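Long-range contacts in MSM0273 (Mycobacterium smegmatis, PDB 5L37), which forms a pentameric building block of the mycobacterial RMM microcompartment shell, where it probably caps the vertices: residues Ala4-Asn9 against Ser44-His49; Ala23-Glu28 against Ala38-Gly43; Glu48-Ala53 against Ala71-Ser76. All blocks are in the same frame, centred on the assembly; numbering follows the deposited sequence.

Contact 1: residues Ala4-Asn9 against Ser44-His49; sequences ATVTGN and SGVGEH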
# COMPACT_ATOMS: atom_id res chain seq x y z
N ALA C 4 6.86 -15.52 -6.18
CA ALA C 4 5.67 -16.02 -6.85
C ALA C 4 6.07 -16.92 -7.98
O ALA C 4 7.26 -16.96 -8.36
CB ALA C 4 4.86 -14.86 -7.37
N THR C 5 5.09 -17.64 -8.50
CA THR C 5 5.29 -18.52 -9.64
C THR C 5 4.40 -18.02 -10.76
O THR C 5 3.21 -17.79 -10.53
CB THR C 5 4.94 -20.00 -9.30
OG1 THR C 5 5.77 -20.41 -8.20
CG2 THR C 5 5.19 -20.91 -10.49
N VAL C 6 4.97 -17.87 -11.95
CA VAL C 6 4.19 -17.51 -13.14
C VAL C 6 3.28 -18.67 -13.56
O VAL C 6 3.73 -19.82 -13.72
CB VAL C 6 5.08 -17.14 -14.32
CG1 VAL C 6 4.20 -16.73 -15.53
CG2 VAL C 6 6.06 -15.98 -13.95
N THR C 7 1.99 -18.38 -13.71
CA THR C 7 1.06 -19.46 -14.03
C THR C 7 0.46 -19.28 -15.41
O THR C 7 -0.06 -20.24 -16.02
CB THR C 7 -0.08 -19.54 -13.00
OG1 THR C 7 -0.69 -18.26 -12.88
CG2 THR C 7 0.47 -19.94 -11.62
N GLY C 8 0.55 -18.08 -15.97
CA GLY C 8 -0.00 -17.88 -17.30
C GLY C 8 0.09 -16.47 -17.82
O GLY C 8 0.59 -15.58 -17.14
N ASN C 9 -0.47 -16.24 -19.00
CA ASN C 9 -0.41 -14.91 -19.59
C ASN C 9 -1.82 -14.37 -19.56
O ASN C 9 -2.80 -15.13 -19.56
CB ASN C 9 0.15 -14.96 -21.02
CG ASN C 9 1.06 -13.77 -21.35
OD1 ASN C 9 0.69 -12.60 -21.21
ND2 ASN C 9 2.29 -14.08 -21.77
N SER C 44 9.76 -13.45 -18.65
CA SER C 44 9.57 -14.55 -17.71
C SER C 44 8.62 -15.59 -18.26
O SER C 44 7.71 -15.26 -19.01
CB SER C 44 9.01 -14.03 -16.37
OG SER C 44 9.85 -13.02 -15.83
N GLY C 45 8.87 -16.86 -17.91
CA GLY C 45 8.08 -17.97 -18.44
C GLY C 45 7.11 -18.63 -17.48
O GLY C 45 7.25 -18.49 -16.28
N VAL C 46 6.12 -19.36 -18.01
CA VAL C 46 5.20 -20.08 -17.16
C VAL C 46 5.97 -21.11 -16.34
O VAL C 46 6.83 -21.84 -16.86
CB VAL C 46 4.07 -20.76 -17.96
CG1 VAL C 46 3.30 -21.71 -17.09
CG2 VAL C 46 3.15 -19.73 -18.51
N GLY C 47 5.68 -21.16 -15.05
CA GLY C 47 6.33 -22.11 -14.17
C GLY C 47 7.55 -21.52 -13.50
O GLY C 47 8.09 -22.09 -12.56
N GLU C 48 7.98 -20.36 -13.97
CA GLU C 48 9.17 -19.73 -13.42
C GLU C 48 8.92 -19.09 -12.06
O GLU C 48 7.86 -18.51 -11.80
CB GLU C 48 9.66 -18.65 -14.38
CG GLU C 48 10.94 -17.99 -13.97
CD GLU C 48 11.44 -17.06 -15.07
OE1 GLU C 48 10.95 -17.16 -16.22
OE2 GLU C 48 12.31 -16.21 -14.77
N HIS C 49 9.89 -19.21 -11.18
CA HIS C 49 9.80 -18.58 -9.88
C HIS C 49 10.41 -17.20 -9.93
O HIS C 49 11.58 -17.06 -10.29
CB HIS C 49 10.50 -19.44 -8.83
CG HIS C 49 9.96 -20.83 -8.79
ND1 HIS C 49 8.70 -21.12 -8.35
CD2 HIS C 49 10.53 -22.01 -9.15
CE1 HIS C 49 8.48 -22.43 -8.48
NE2 HIS C 49 9.58 -22.99 -8.95

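Contact 2: residues Ala23-Glu28 against Ala38-Gly43; sequences AFLEVE and AFDVLG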
# COMPACT_ATOMS: atom_id res chain seq x y z
N ALA C 23 4.62 -7.64 -20.69
CA ALA C 23 3.52 -8.58 -20.63
C ALA C 23 2.80 -8.52 -19.29
O ALA C 23 3.37 -8.19 -18.27
CB ALA C 23 4.03 -9.98 -20.87
N PHE C 24 1.51 -8.85 -19.32
CA PHE C 24 0.74 -9.05 -18.08
C PHE C 24 0.77 -10.55 -17.75
O PHE C 24 0.23 -11.35 -18.50
CB PHE C 24 -0.72 -8.61 -18.24
CG PHE C 24 -0.91 -7.14 -18.45
CD1 PHE C 24 -0.55 -6.23 -17.47
CD2 PHE C 24 -1.56 -6.68 -19.57
CE1 PHE C 24 -0.76 -4.83 -17.65
CE2 PHE C 24 -1.78 -5.30 -19.75
CZ PHE C 24 -1.38 -4.39 -18.80
N LEU C 25 1.34 -10.93 -16.62
CA LEU C 25 1.41 -12.35 -16.29
C LEU C 25 0.60 -12.63 -15.05
O LEU C 25 0.64 -11.87 -14.06
CB LEU C 25 2.88 -12.79 -16.06
CG LEU C 25 3.85 -12.58 -17.27
CD1 LEU C 25 5.25 -13.12 -16.91
CD2 LEU C 25 3.33 -13.22 -18.55
N GLU C 26 -0.14 -13.73 -15.09
CA GLU C 26 -0.77 -14.20 -13.86
C GLU C 26 0.31 -14.92 -13.04
O GLU C 26 1.09 -15.68 -13.59
CB GLU C 26 -1.94 -15.13 -14.15
CG GLU C 26 -2.68 -15.52 -12.87
CD GLU C 26 -3.83 -16.45 -13.11
OE1 GLU C 26 -3.58 -17.65 -13.37
OE2 GLU C 26 -4.99 -15.98 -13.04
N VAL C 27 0.36 -14.64 -11.74
CA VAL C 27 1.33 -15.27 -10.84
C VAL C 27 0.58 -15.76 -9.61
O VAL C 27 -0.48 -15.25 -9.28
CB VAL C 27 2.47 -14.31 -10.41
CG1 VAL C 27 3.19 -13.75 -11.66
CG2 VAL C 27 1.94 -13.15 -9.47
N GLU C 28 1.16 -16.74 -8.94
CA GLU C 28 0.62 -17.27 -7.71
C GLU C 28 1.67 -17.07 -6.62
O GLU C 28 2.83 -17.50 -6.77
CB GLU C 28 0.27 -18.74 -7.87
CG GLU C 28 -0.20 -19.38 -6.60
CD GLU C 28 -0.76 -20.76 -6.83
OE1 GLU C 28 -0.76 -21.25 -7.99
OE2 GLU C 28 -1.17 -21.36 -5.83
N ALA C 38 0.95 -9.47 -12.58
CA ALA C 38 2.15 -8.66 -12.49
C ALA C 38 2.66 -8.32 -13.86
O ALA C 38 2.54 -9.13 -14.79
CB ALA C 38 3.27 -9.41 -11.69
N PHE C 39 3.24 -7.13 -13.99
CA PHE C 39 3.84 -6.72 -15.26
C PHE C 39 5.23 -7.32 -15.39
O PHE C 39 5.94 -7.42 -14.41
CB PHE C 39 3.91 -5.18 -15.35
CG PHE C 39 4.05 -4.69 -16.74
CD1 PHE C 39 2.96 -4.73 -17.58
CD2 PHE C 39 5.27 -4.18 -17.23
CE1 PHE C 39 3.04 -4.28 -18.90
CE2 PHE C 39 5.38 -3.73 -18.56
CZ PHE C 39 4.25 -3.78 -19.39
N ASP C 40 5.58 -7.71 -16.60
CA ASP C 40 6.88 -8.34 -16.84
C ASP C 40 7.59 -7.74 -18.02
O ASP C 40 7.00 -7.63 -19.11
CB ASP C 40 6.69 -9.83 -17.08
CG ASP C 40 8.01 -10.56 -17.25
OD1 ASP C 40 8.81 -10.58 -16.31
OD2 ASP C 40 8.15 -11.23 -18.26
N VAL C 41 8.86 -7.39 -17.83
CA VAL C 41 9.69 -6.87 -18.91
C VAL C 41 10.86 -7.82 -19.21
O VAL C 41 11.61 -7.59 -20.15
CB VAL C 41 10.24 -5.48 -18.60
CG1 VAL C 41 9.06 -4.46 -18.41
CG2 VAL C 41 11.12 -5.48 -17.34
N LEU C 42 11.02 -8.85 -18.39
CA LEU C 42 12.15 -9.80 -18.49
C LEU C 42 11.94 -11.02 -19.39
O LEU C 42 12.84 -11.88 -19.48
CB LEU C 42 12.54 -10.27 -17.10
CG LEU C 42 13.18 -9.17 -16.23
CD1 LEU C 42 13.35 -9.68 -14.76
CD2 LEU C 42 14.52 -8.69 -16.83
N GLY C 43 10.74 -11.23 -19.90
CA GLY C 43 10.50 -12.40 -20.71
C GLY C 43 10.38 -13.63 -19.82
O GLY C 43 10.78 -14.75 -20.22

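Contact 3: residues Glu48-Ala53 against Ala71-Ser76; sequences EHVLIA and ALIIGS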
# COMPACT_ATOMS: atom_id res chain seq x y z
N GLU C 48 7.98 -20.36 -13.97
CA GLU C 48 9.17 -19.73 -13.42
C GLU C 48 8.92 -19.09 -12.06
O GLU C 48 7.86 -18.51 -11.80
CB GLU C 48 9.66 -18.65 -14.38
CG GLU C 48 10.94 -17.99 -13.97
CD GLU C 48 11.44 -17.06 -15.07
OE1 GLU C 48 10.95 -17.16 -16.22
OE2 GLU C 48 12.31 -16.21 -14.77
N HIS C 49 9.89 -19.21 -11.18
CA HIS C 49 9.80 -18.58 -9.88
C HIS C 49 10.41 -17.20 -9.93
O HIS C 49 11.58 -17.06 -10.29
CB HIS C 49 10.50 -19.44 -8.83
CG HIS C 49 9.96 -20.83 -8.79
ND1 HIS C 49 8.70 -21.12 -8.35
CD2 HIS C 49 10.53 -22.01 -9.15
CE1 HIS C 49 8.48 -22.43 -8.48
NE2 HIS C 49 9.58 -22.99 -8.95
N VAL C 50 9.63 -16.20 -9.53
CA VAL C 50 10.03 -14.81 -9.72
C VAL C 50 9.85 -14.01 -8.43
O VAL C 50 9.16 -14.44 -7.51
CB VAL C 50 9.23 -14.12 -10.84
CG1 VAL C 50 9.51 -14.80 -12.20
CG2 VAL C 50 7.75 -14.20 -10.55
N LEU C 51 10.46 -12.83 -8.41
CA LEU C 51 10.40 -11.88 -7.31
C LEU C 51 9.60 -10.67 -7.79
O LEU C 51 9.89 -10.14 -8.86
CB LEU C 51 11.83 -11.47 -6.95
CG LEU C 51 12.04 -10.63 -5.70
CD1 LEU C 51 11.50 -11.47 -4.48
CD2 LEU C 51 13.53 -10.30 -5.61
N ILE C 52 8.59 -10.26 -7.03
CA ILE C 52 7.68 -9.18 -7.42
C ILE C 52 7.76 -8.02 -6.45
O ILE C 52 7.77 -8.25 -5.22
CB ILE C 52 6.23 -9.68 -7.47
CG1 ILE C 52 6.19 -10.67 -8.65
CG2 ILE C 52 5.26 -8.51 -7.67
CD1 ILE C 52 4.94 -11.41 -8.70
N ALA C 53 7.79 -6.81 -6.99
CA ALA C 53 7.60 -5.59 -6.15
C ALA C 53 6.25 -4.98 -6.45
O ALA C 53 5.76 -5.05 -7.59
CB ALA C 53 8.69 -4.57 -6.42
N ALA C 71 2.41 -3.74 -9.90
CA ALA C 71 3.13 -4.99 -9.60
C ALA C 71 4.08 -5.29 -10.74
O ALA C 71 3.66 -5.21 -11.90
CB ALA C 71 2.13 -6.15 -9.42
N LEU C 72 5.34 -5.54 -10.41
CA LEU C 72 6.40 -5.69 -11.42
C LEU C 72 7.28 -6.84 -11.01
O LEU C 72 7.74 -6.91 -9.88
CB LEU C 72 7.25 -4.41 -11.52
CG LEU C 72 8.44 -4.44 -12.48
CD1 LEU C 72 7.97 -4.59 -13.97
CD2 LEU C 72 9.21 -3.14 -12.29
N ILE C 73 7.54 -7.74 -11.96
CA ILE C 73 8.54 -8.77 -11.72
C ILE C 73 9.93 -8.17 -11.82
O ILE C 73 10.29 -7.56 -12.83
CB ILE C 73 8.33 -9.92 -12.74
CG1 ILE C 73 7.10 -10.74 -12.31
CG2 ILE C 73 9.62 -10.79 -12.82
CD1 ILE C 73 6.52 -11.65 -13.49
N ILE C 74 10.72 -8.29 -10.75
CA ILE C 74 12.03 -7.64 -10.77
C ILE C 74 13.17 -8.63 -10.98
O ILE C 74 14.31 -8.21 -11.13
CB ILE C 74 12.30 -6.75 -9.48
CG1 ILE C 74 12.33 -7.60 -8.25
CG2 ILE C 74 11.24 -5.65 -9.36
CD1 ILE C 74 12.80 -6.77 -7.01
N GLY C 75 12.89 -9.94 -10.96
CA GLY C 75 13.97 -10.90 -11.24
C GLY C 75 13.48 -12.33 -11.06
O GLY C 75 12.36 -12.56 -10.57
N SER C 76 14.28 -13.29 -11.49
CA SER C 76 13.94 -14.69 -11.22
C SER C 76 14.73 -15.16 -10.02
O SER C 76 15.75 -14.55 -9.67
CB SER C 76 14.15 -15.61 -12.44
OG SER C 76 15.49 -15.61 -12.79

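Contact 1: residues Ala4-Asn9 against Ser44-His49
The imidazole of H49 meets the hydroxyl of T5 at its edge, while the carbonyl oxygen of G47 stands over the centre of one ring face, 4.0 Å above the plane. T5 OG1 and H49 ND1 share a hydrogen bond of 3.0 Å in which either may be the donor, and A4 O also lies near the ring plane. The two side chains run side by side from a non-hydrogen-bonded antiparallel pair. T5 directs OG1 toward the ring because the hydroxyl is anti to its own carbonyl carbon (chi1 -58°). E30 adds a weak hydrogen bond to ND1.

Just before H49 the chain makes a type II turn from G45 to E48, with G47 at the third position, where phi is positive. The turn is tied to the strand at two points: V6 N donates to E48 O at 3.0 Å, and G47 N reaches V6 O at 2.7 Å, approaching tilted out of the carbonyl plane. Within the turn E48, its side chain extended, brings OE1 to G45 N at 2.7 Å in a nearly straight bond (172°), met almost along the C-O axis. The isopropyl group of V6 straddles the G45 carbonyl, with CB 3.2 Å from G45 O and both methyls close by. V46 instead lays CG2 alongside G8 CA, 3.8 Å away.

This surface contact follows strand 2-9 from A4 to G8, between strands 23-29 and 49-54. T7 and G8 together face E26 in a classic beta bulge on one side, and on the other A4 bonds V50, where the turn becomes strand 49-54.

Contact 2: residues Ala23-Glu28 against Ala38-Gly43
A38 opens the pairing with L25: A38 N donates to L25 O, and A38 O accepts L25 N at 2.8 Å in an almost straight bond. Its methyl sits on the same side of the sheet as L25, and V27 CG1 comes to 4.3 Å from A38 CB.

F39 turns to the other face, where it meets F24. The rings form an offset edge-to-face pair, with centroids 5.6 Å apart and planes at 74°: the edge of F39 is directed at the face of F24, and the closest carbons are F39 CD1 and F24 CE1, 3.7 Å apart. F39 reaches its partner with CG anti to the backbone N (chi1 -160°), which also brings one of its ring faces under A23 N, toward the rim. I19, P20 and I69 pack on this phenyl group from loops, while M1 of a neighbouring subunit packs on F24.

D40 returns to the L25 face. Its backbone makes both bonds of a hydrogen-bonded pair with A23, D40 N to A23 O at 2.8 Å and A23 N to D40 O at 2.9 Å. L25 CD1 lies across the side chain, 3.6 Å from D40 CB, an apolar cover for the root of a buried carboxylate. The acid itself serves the chain ahead: OD1 bonds the hydroxyl of S44 and takes a weak bond from L42 N. V41 and L42 leave the strand for another neighbouring subunit, packing on its I16, and L42 O accepts a hydrogen bond from its R14.

The arrangement is an antiparallel beta hairpin, strands 23-29 and 35-40, within the small OB-like beta barrel of the EutN/CcmL family.

Contact 3: residues Glu48-Ala53 against Ala71-Ser76
Backbone hydrogen bonds set the framework, joining L51 and A53 to the facing strand in antiparallel sense. A53 and L72 exchange both bonds of a regular pair, each 2.9 Å between N and O. L51 is shared between two residues: its oxygen accepts I74 N at 2.8 Å, whereas its nitrogen donates to G75 O. Since I52 faces I73 and V50 faces S76, segment 71-76 carries one residue more over this span, a beta bulge at I74 and G75. CA-H...O contacts, such as I52 CA to L72 O at 3.3 Å, fill the intervals between the bonds.

Apolar packing occupies both faces. On one, I73 lies obliquely against two neighbours: its CG1 approaches I52 CG1 at 3.8 Å, and its CG2 comes to 3.9 Å from V50 CB. On the other, L51 swings CG anti to its backbone N (chi1 -172°), setting CD2 3.9 Å from I74 CD1. I74 divides its branches, with CD1 on L51 and CG2 reaching A53 CB at 4.0 Å. Its chi1 of 64° sets CG1 between the backbone N and the carbonyl carbon, 3.6 Å from L51 O, and carries CD1 on to L51.

Among polar side chains, E48 OE2 comes up to S76 CB at one end of the pair, a contact of oxygen with carbon and no hydrogen bond, while OE1 is held by G45 N.

Further contacts lie between subunits. L51 packs on I37 and I74 on I16 of a neighbouring subunit, to which I74 and S76 are also joined by backbone hydrogen bonds; S76 O is held by its S12 hydroxyl. A bulged antiparallel strand pair thus completes one wall of the OB-like barrel and lines a subunit interface of the pentamer that characterises EutN/CcmL shell proteins.

How the contacts relate
The three contacts lie 8 to 9 Å apart, centre to centre, and describe one small barrel from successive sides. Across the sheet the strands run 35-40, 23-29, 2-9, 49-54, 71-76, so contact 2 and contact 3 hold its two ends and contact 1 fastens the middle strand to the loop that leads into 49-54. Along the chain, contact 2 falls between the halves of contact 1, and contact 3 starts on E48 and H49, where contact 1 finishes. F39 pairs with A71 and I73 through probable backbone hydrogen bonds, closing the outermost strands on each other. Contacts 2 and 3 also touch the same neighbouring subunit, and thus both contribute to the pentamer interface.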